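Local structure of diaminopimelate decarboxylase (Methanocaldococcus jannaschii, 1TWI) at residues Pro31-Ser36 with Tyr387-Ala392; Phe14-Tyr19 with Ala299-Gly304. The protein catalyses the pyridoxal-phosphate-dependent decarboxylation of meso-diaminopimelate to L-lysine, the last step of lysine biosynthesis by the diaminopimelate pathway. All coordinates share one frame; numbering follows the deposited sequence.

Contact 1: Pro31-Ser36 with Tyr387-Ala392; sequences PLYVMS and YGISMA. With PLP (pyridoxal-5'-phosphate), chain E.
Behind the pyridoxal-phosphate pocket of this fold-type III decarboxylase, Tyr-33 of the beta domain reaches out from strand 32-36 to meet Gly-388 and Ile-389, in the loop between strands 378-382 and 402-407. Everything passes through that one tyrosine, since the backbones stay apart, with the CA atoms of Tyr-33 and Ile-389 8.1 Å from each other. Ile-389 lays its CB over one face of the phenol ring, and its CD1 comes to 4.0 Å from Tyr-33 CE2. The isoleucine CG1 is anti to the backbone N (chi1 -167°), which carries the CD1 branch along the ring toward its CE2 side. Further out, Tyr-33 OH sits 3.1 Å from Gly-388 C, against the peptide that leads into Ile-389. Ile-389 N is near this hydroxyl too, but the angle is too poor for a bond; the polar partner of the hydroxyl is Asp-326 O. The loop then tightens into a short 3-10 turn, with Met-391 N bonded to Gly-388 O. Just before the turn, the side chain of Tyr-387 leaves the loop away from strand 32-36, and Tyr-395 of the second subunit packs on it. Ser-213, Gly-250, Gly-292 and Arg-293 also hold the PLP, whose O2P lies in the plane of the Tyr-387 ring, at its edge, and accepts a hydrogen bond from Tyr-387 OH at 2.6 Å.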
loop_
_atom_site.group_PDB
_atom_site.type_symbol
_atom_site.label_atom_id
_atom_site.label_comp_id
_atom_site.label_asym_id
_atom_site.label_seq_id
_atom_site.Cartn_x
_atom_site.Cartn_y
_atom_site.Cartn_z
ATOM N N PRO A 31 -11.396 -11.491 -7.375
ATOM C CA PRO A 31 -10.039 -11.676 -7.902
ATOM C C PRO A 31 -9.368 -12.855 -7.241
ATOM O O PRO A 31 -9.680 -13.187 -6.110
ATOM C CB PRO A 31 -9.353 -10.345 -7.584
ATOM C CG PRO A 31 -9.978 -9.961 -6.282
ATOM C CD PRO A 31 -11.460 -10.319 -6.475
ATOM N N LEU A 32 -8.435 -13.511 -7.929
ATOM C CA LEU A 32 -7.785 -14.696 -7.351
ATOM C C LEU A 32 -6.274 -14.781 -7.648
ATOM O O LEU A 32 -5.882 -14.682 -8.803
ATOM C CB LEU A 32 -8.432 -15.976 -7.961
ATOM C CG LEU A 32 -7.986 -17.360 -7.493
ATOM C CD1 LEU A 32 -8.574 -17.559 -6.101
ATOM C CD2 LEU A 32 -8.530 -18.487 -8.405
ATOM N N TYR A 33 -5.453 -15.023 -6.633
ATOM C CA TYR A 33 -4.019 -15.243 -6.847
ATOM C C TYR A 33 -3.856 -16.742 -7.057
ATOM O O TYR A 33 -4.466 -17.558 -6.318
ATOM C CB TYR A 33 -3.200 -14.888 -5.601
ATOM C CG TYR A 33 -2.754 -13.434 -5.545
ATOM C CD1 TYR A 33 -1.592 -13.020 -6.200
ATOM C CD2 TYR A 33 -3.460 -12.488 -4.823
ATOM C CE1 TYR A 33 -1.144 -11.715 -6.128
ATOM C CE2 TYR A 33 -3.014 -11.134 -4.753
ATOM C CZ TYR A 33 -1.848 -10.780 -5.418
ATOM O OH TYR A 33 -1.328 -9.497 -5.385
ATOM N N VAL A 34 -3.055 -17.134 -8.047
ATOM C CA VAL A 34 -2.782 -18.565 -8.258
ATOM C C VAL A 34 -1.231 -18.658 -8.132
ATOM O O VAL A 34 -0.474 -17.969 -8.853
ATOM C CB VAL A 34 -3.230 -19.025 -9.682
ATOM C CG1 VAL A 34 -2.904 -20.562 -9.922
ATOM C CG2 VAL A 34 -4.758 -18.773 -9.842
ATOM N N MET A 35 -0.756 -19.522 -7.259
ATOM C CA MET A 35 0.668 -19.681 -7.075
ATOM C C MET A 35 1.008 -21.049 -7.590
ATOM O O MET A 35 0.396 -22.027 -7.139
ATOM C CB MET A 35 1.028 -19.599 -5.576
ATOM C CG MET A 35 0.855 -18.157 -5.008
ATOM S SD MET A 35 2.036 -16.935 -5.780
ATOM C CE MET A 35 3.559 -17.435 -5.114
ATOM N N SER A 36 1.991 -21.139 -8.493
ATOM C CA SER A 36 2.415 -22.452 -9.060
ATOM C C SER A 36 3.499 -23.071 -8.170
ATOM O O SER A 36 4.628 -22.533 -8.035
ATOM C CB SER A 36 2.992 -22.278 -10.488
ATOM O OG SER A 36 3.619 -23.490 -10.907
ATOM N N TYR A 387 5.753 -9.346 -3.697
ATOM C CA TYR A 387 5.261 -7.989 -3.422
ATOM C C TYR A 387 3.902 -7.873 -4.053
ATOM O O TYR A 387 3.576 -6.871 -4.667
ATOM C CB TYR A 387 6.214 -6.956 -4.000
ATOM C CG TYR A 387 7.638 -7.249 -3.516
ATOM C CD1 TYR A 387 7.991 -7.048 -2.194
ATOM C CD2 TYR A 387 8.572 -7.817 -4.368
ATOM C CE1 TYR A 387 9.283 -7.420 -1.709
ATOM C CE2 TYR A 387 9.851 -8.195 -3.937
ATOM C CZ TYR A 387 10.208 -7.997 -2.598
ATOM O OH TYR A 387 11.464 -8.371 -2.169
ATOM N N GLY A 388 3.157 -8.962 -3.947
ATOM C CA GLY A 388 1.792 -8.980 -4.434
ATOM C C GLY A 388 0.906 -9.088 -3.211
ATOM O O GLY A 388 0.475 -8.072 -2.636
ATOM N N ILE A 389 0.625 -10.310 -2.761
ATOM C CA ILE A 389 -0.212 -10.429 -1.569
ATOM C C ILE A 389 0.554 -9.789 -0.396
ATOM O O ILE A 389 -0.063 -9.249 0.521
ATOM C CB ILE A 389 -0.572 -11.923 -1.287
ATOM C CG1 ILE A 389 -1.707 -12.022 -0.235
ATOM C CG2 ILE A 389 0.669 -12.697 -0.737
ATOM C CD1 ILE A 389 -3.118 -11.577 -0.788
ATOM N N SER A 390 1.883 -9.801 -0.412
ATOM C CA SER A 390 2.597 -9.243 0.760
ATOM C C SER A 390 2.363 -7.737 0.957
ATOM O O SER A 390 2.578 -7.235 2.051
ATOM C CB SER A 390 4.104 -9.534 0.705
ATOM O OG SER A 390 4.753 -8.786 -0.324
ATOM N N MET A 391 1.908 -7.021 -0.074
ATOM C CA MET A 391 1.629 -5.586 0.111
ATOM C C MET A 391 0.135 -5.329 -0.056
ATOM O O MET A 391 -0.281 -4.170 -0.087
ATOM C CB MET A 391 2.422 -4.727 -0.909
ATOM C CG MET A 391 3.961 -4.921 -0.807
ATOM S SD MET A 391 5.015 -3.800 -1.800
ATOM C CE MET A 391 4.850 -2.311 -0.930
ATOM N N ALA A 392 -0.681 -6.375 -0.168
ATOM C CA ALA A 392 -2.132 -6.164 -0.374
ATOM C C ALA A 392 -2.745 -5.426 0.825
ATOM O O ALA A 392 -2.214 -5.514 1.945
ATOM C CB ALA A 392 -2.837 -7.531 -0.562
HETATM N N1 PLP E . 17.665 -8.840 1.493
HETATM C C2 PLP E . 17.320 -7.597 1.994
HETATM C C2A PLP E . 18.188 -7.056 3.156
HETATM C C3 PLP E . 16.215 -6.960 1.436
HETATM O O3 PLP E . 15.903 -5.743 1.952
HETATM C C4 PLP E . 15.484 -7.474 0.397
HETATM C C4A PLP E . 14.261 -6.667 -0.157
HETATM O O4A PLP E . 13.874 -5.767 0.519
HETATM C C5 PLP E . 15.831 -8.741 -0.124
HETATM C C6 PLP E . 16.927 -9.374 0.441
HETATM C C5A PLP E . 15.147 -9.470 -1.271
HETATM O O4P PLP E . 15.157 -8.693 -2.496
HETATM P P PLP E . 14.621 -9.293 -3.862
HETATM O O1P PLP E . 14.791 -8.181 -4.814
HETATM O O2P PLP E . 13.174 -9.613 -3.618
HETATM O O3P PLP E . 15.431 -10.461 -4.201
#

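Contact 2: Phe14-Tyr19 with Ala299-Gly304; sequences FFIDGY and AGYLLG
Tyr-301 is the centre of this contact, with the CZ tip of Phe-14 beside CD2 and CE2 of its ring and Ile-16 at the root of its side chain. These three buried residues form the tight part. Phe-14 has CG anti to its own N (chi1 -178°), and this extended setting sends the ring out with CZ leading, 4.1 Å from Tyr-301 CD2. The tyrosine carbon lies near the phenylalanine plane, at the ring edge, and the two side chains meet roughly perpendicular. Ile-16 and Tyr-301 run antiparallel alongside each other, Ile-16 CD1 reaching 4.1 Å from Tyr-301 CB and equally close to CG. Phe-382 joins both aromatics, edge-to-face with Tyr-301 and with its plane about 25° from that of Phe-14, while Val-7 covers them as well. All of this is apolar packing between side chains; the backbones are far apart, 8.8 Å between the CA atoms of Ile-16 and Tyr-301. The loose side is at Phe-15, partly exposed and in cation-pi contact with Lys-10, and at exposed Gly-18, where a CB would jam against the carbonyl O of Asp-17. The Asp-17 carboxylate, by contrast, ties the turn to the mixed sheet through Ser-36 and Thr-406. Ile-16 N to Tyr-19 O at 3.0 Å and Tyr-19 N to Ile-16 O at 2.9 Å close it. This is the classic two-residue beta hairpin with a type I' turn, in a small antiparallel sheet packed by one face on the larger mixed sheet of the beta domain.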
loop_
_atom_site.group_PDB
_atom_site.type_symbol
_atom_site.label_atom_id
_atom_site.label_comp_id
_atom_site.label_asym_id
_atom_site.label_seq_id
_atom_site.Cartn_x
_atom_site.Cartn_y
_atom_site.Cartn_z
ATOM N N PHE A 14 -6.061 -20.562 -21.344
ATOM C CA PHE A 14 -4.832 -20.467 -20.545
ATOM C C PHE A 14 -4.818 -21.505 -19.416
ATOM O O PHE A 14 -5.810 -21.671 -18.691
ATOM C CB PHE A 14 -4.739 -19.036 -19.960
ATOM C CG PHE A 14 -3.477 -18.760 -19.141
ATOM C CD1 PHE A 14 -2.223 -18.915 -19.701
ATOM C CD2 PHE A 14 -3.573 -18.242 -17.837
ATOM C CE1 PHE A 14 -1.028 -18.538 -18.969
ATOM C CE2 PHE A 14 -2.406 -17.873 -17.101
ATOM C CZ PHE A 14 -1.136 -18.026 -17.684
ATOM N N PHE A 15 -3.671 -22.160 -19.231
ATOM C CA PHE A 15 -3.478 -23.173 -18.170
ATOM C C PHE A 15 -2.291 -22.854 -17.251
ATOM O O PHE A 15 -1.282 -22.324 -17.730
ATOM C CB PHE A 15 -3.236 -24.582 -18.786
ATOM C CG PHE A 15 -4.533 -25.234 -19.340
ATOM C CD1 PHE A 15 -5.096 -24.789 -20.535
ATOM C CD2 PHE A 15 -5.168 -26.241 -18.639
ATOM C CE1 PHE A 15 -6.293 -25.358 -21.032
ATOM C CE2 PHE A 15 -6.376 -26.838 -19.116
ATOM C CZ PHE A 15 -6.933 -26.399 -20.307
ATOM N N ILE A 16 -2.397 -23.191 -15.957
ATOM C CA ILE A 16 -1.281 -22.996 -15.005
ATOM C C ILE A 16 -1.107 -24.357 -14.379
ATOM O O ILE A 16 -2.052 -24.872 -13.757
ATOM C CB ILE A 16 -1.619 -21.955 -13.871
ATOM C CG1 ILE A 16 -1.946 -20.591 -14.525
ATOM C CG2 ILE A 16 -0.400 -21.903 -12.832
ATOM C CD1 ILE A 16 -2.771 -19.641 -13.680
ATOM N N ASP A 17 0.071 -24.958 -14.556
ATOM C CA ASP A 17 0.322 -26.298 -14.038
ATOM C C ASP A 17 -0.697 -27.325 -14.511
ATOM O O ASP A 17 -1.000 -28.295 -13.794
ATOM C CB ASP A 17 0.347 -26.313 -12.521
ATOM C CG ASP A 17 1.616 -25.717 -11.975
ATOM O OD1 ASP A 17 2.690 -25.932 -12.582
ATOM O OD2 ASP A 17 1.552 -25.055 -10.925
ATOM N N GLY A 18 -1.232 -27.113 -15.713
ATOM C CA GLY A 18 -2.211 -28.069 -16.199
ATOM C C GLY A 18 -3.656 -27.778 -15.771
ATOM O O GLY A 18 -4.570 -28.499 -16.221
ATOM N N TYR A 19 -3.877 -26.767 -14.920
ATOM C CA TYR A 19 -5.251 -26.440 -14.516
ATOM C C TYR A 19 -5.815 -25.272 -15.345
ATOM O O TYR A 19 -5.178 -24.243 -15.519
ATOM C CB TYR A 19 -5.275 -26.098 -13.031
ATOM C CG TYR A 19 -4.790 -27.251 -12.180
ATOM C CD1 TYR A 19 -5.651 -28.315 -11.844
ATOM C CD2 TYR A 19 -3.464 -27.311 -11.719
ATOM C CE1 TYR A 19 -5.190 -29.414 -11.057
ATOM C CE2 TYR A 19 -3.015 -28.404 -10.957
ATOM C CZ TYR A 19 -3.896 -29.437 -10.634
ATOM O OH TYR A 19 -3.476 -30.486 -9.844
ATOM N N ALA A 299 6.031 -17.325 -10.152
ATOM C CA ALA A 299 5.116 -18.410 -9.821
ATOM C C ALA A 299 3.673 -17.889 -9.587
ATOM O O ALA A 299 2.728 -18.694 -9.505
ATOM C CB ALA A 299 5.599 -19.150 -8.525
ATOM N N GLY A 300 3.515 -16.579 -9.492
ATOM C CA GLY A 300 2.187 -16.003 -9.186
ATOM C C GLY A 300 1.434 -15.329 -10.307
ATOM O O GLY A 300 2.028 -14.581 -11.100
ATOM N N TYR A 301 0.132 -15.609 -10.405
ATOM C CA TYR A 301 -0.701 -15.001 -11.445
ATOM C C TYR A 301 -1.917 -14.473 -10.728
ATOM O O TYR A 301 -2.380 -15.114 -9.807
ATOM C CB TYR A 301 -1.149 -16.058 -12.470
ATOM C CG TYR A 301 0.072 -16.689 -13.145
ATOM C CD1 TYR A 301 0.788 -17.687 -12.492
ATOM C CD2 TYR A 301 0.566 -16.202 -14.394
ATOM C CE1 TYR A 301 1.962 -18.194 -13.010
ATOM C CE2 TYR A 301 1.764 -16.725 -14.956
ATOM C CZ TYR A 301 2.449 -17.717 -14.240
ATOM O OH TYR A 301 3.658 -18.223 -14.674
ATOM N N LEU A 302 -2.416 -13.304 -11.143
ATOM C CA LEU A 302 -3.622 -12.752 -10.537
ATOM C C LEU A 302 -4.746 -12.718 -11.593
ATOM O O LEU A 302 -4.605 -12.054 -12.641
ATOM C CB LEU A 302 -3.360 -11.333 -10.013
ATOM C CG LEU A 302 -4.561 -10.573 -9.403
ATOM C CD1 LEU A 302 -5.179 -11.351 -8.221
ATOM C CD2 LEU A 302 -4.077 -9.212 -8.976
ATOM N N LEU A 303 -5.847 -13.430 -11.305
ATOM C CA LEU A 303 -6.982 -13.488 -12.225
ATOM C C LEU A 303 -8.040 -12.496 -11.788
ATOM O O LEU A 303 -8.372 -12.400 -10.602
ATOM C CB LEU A 303 -7.599 -14.914 -12.227
ATOM C CG LEU A 303 -6.568 -16.044 -12.381
ATOM C CD1 LEU A 303 -7.256 -17.442 -12.384
ATOM C CD2 LEU A 303 -5.786 -15.824 -13.663
ATOM N N GLY A 304 -8.536 -11.733 -12.746
ATOM C CA GLY A 304 -9.549 -10.735 -12.471
ATOM C C GLY A 304 -10.613 -10.825 -13.560
ATOM O O GLY A 304 -10.292 -10.879 -14.747
#

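How the contacts relate
Both contacts are buried and use the same mixed sheet, in which strands 32-36 and 300-311 are antiparallel neighbours, yet they serve different parts of the fold. Contact 1 looks toward the cofactor pocket and the second subunit, and sets an aromatic ring against peptide atoms, next to a tyrosine that hydrogen-bonds the PLP phosphate. Contact 2 lies farther from the chain centre, away from the annotated sites, and is purely hydrocarbon and aromatic. Their centres are 12 Å apart and they are directly joined: Ser-36 N lies 2.7 Å from Ala-299 O, and Ser-36 OG 2.6 Å from Asp-17 OD2, both probable hydrogen bonds, while Met-35 SD packs on Gly-300 CA.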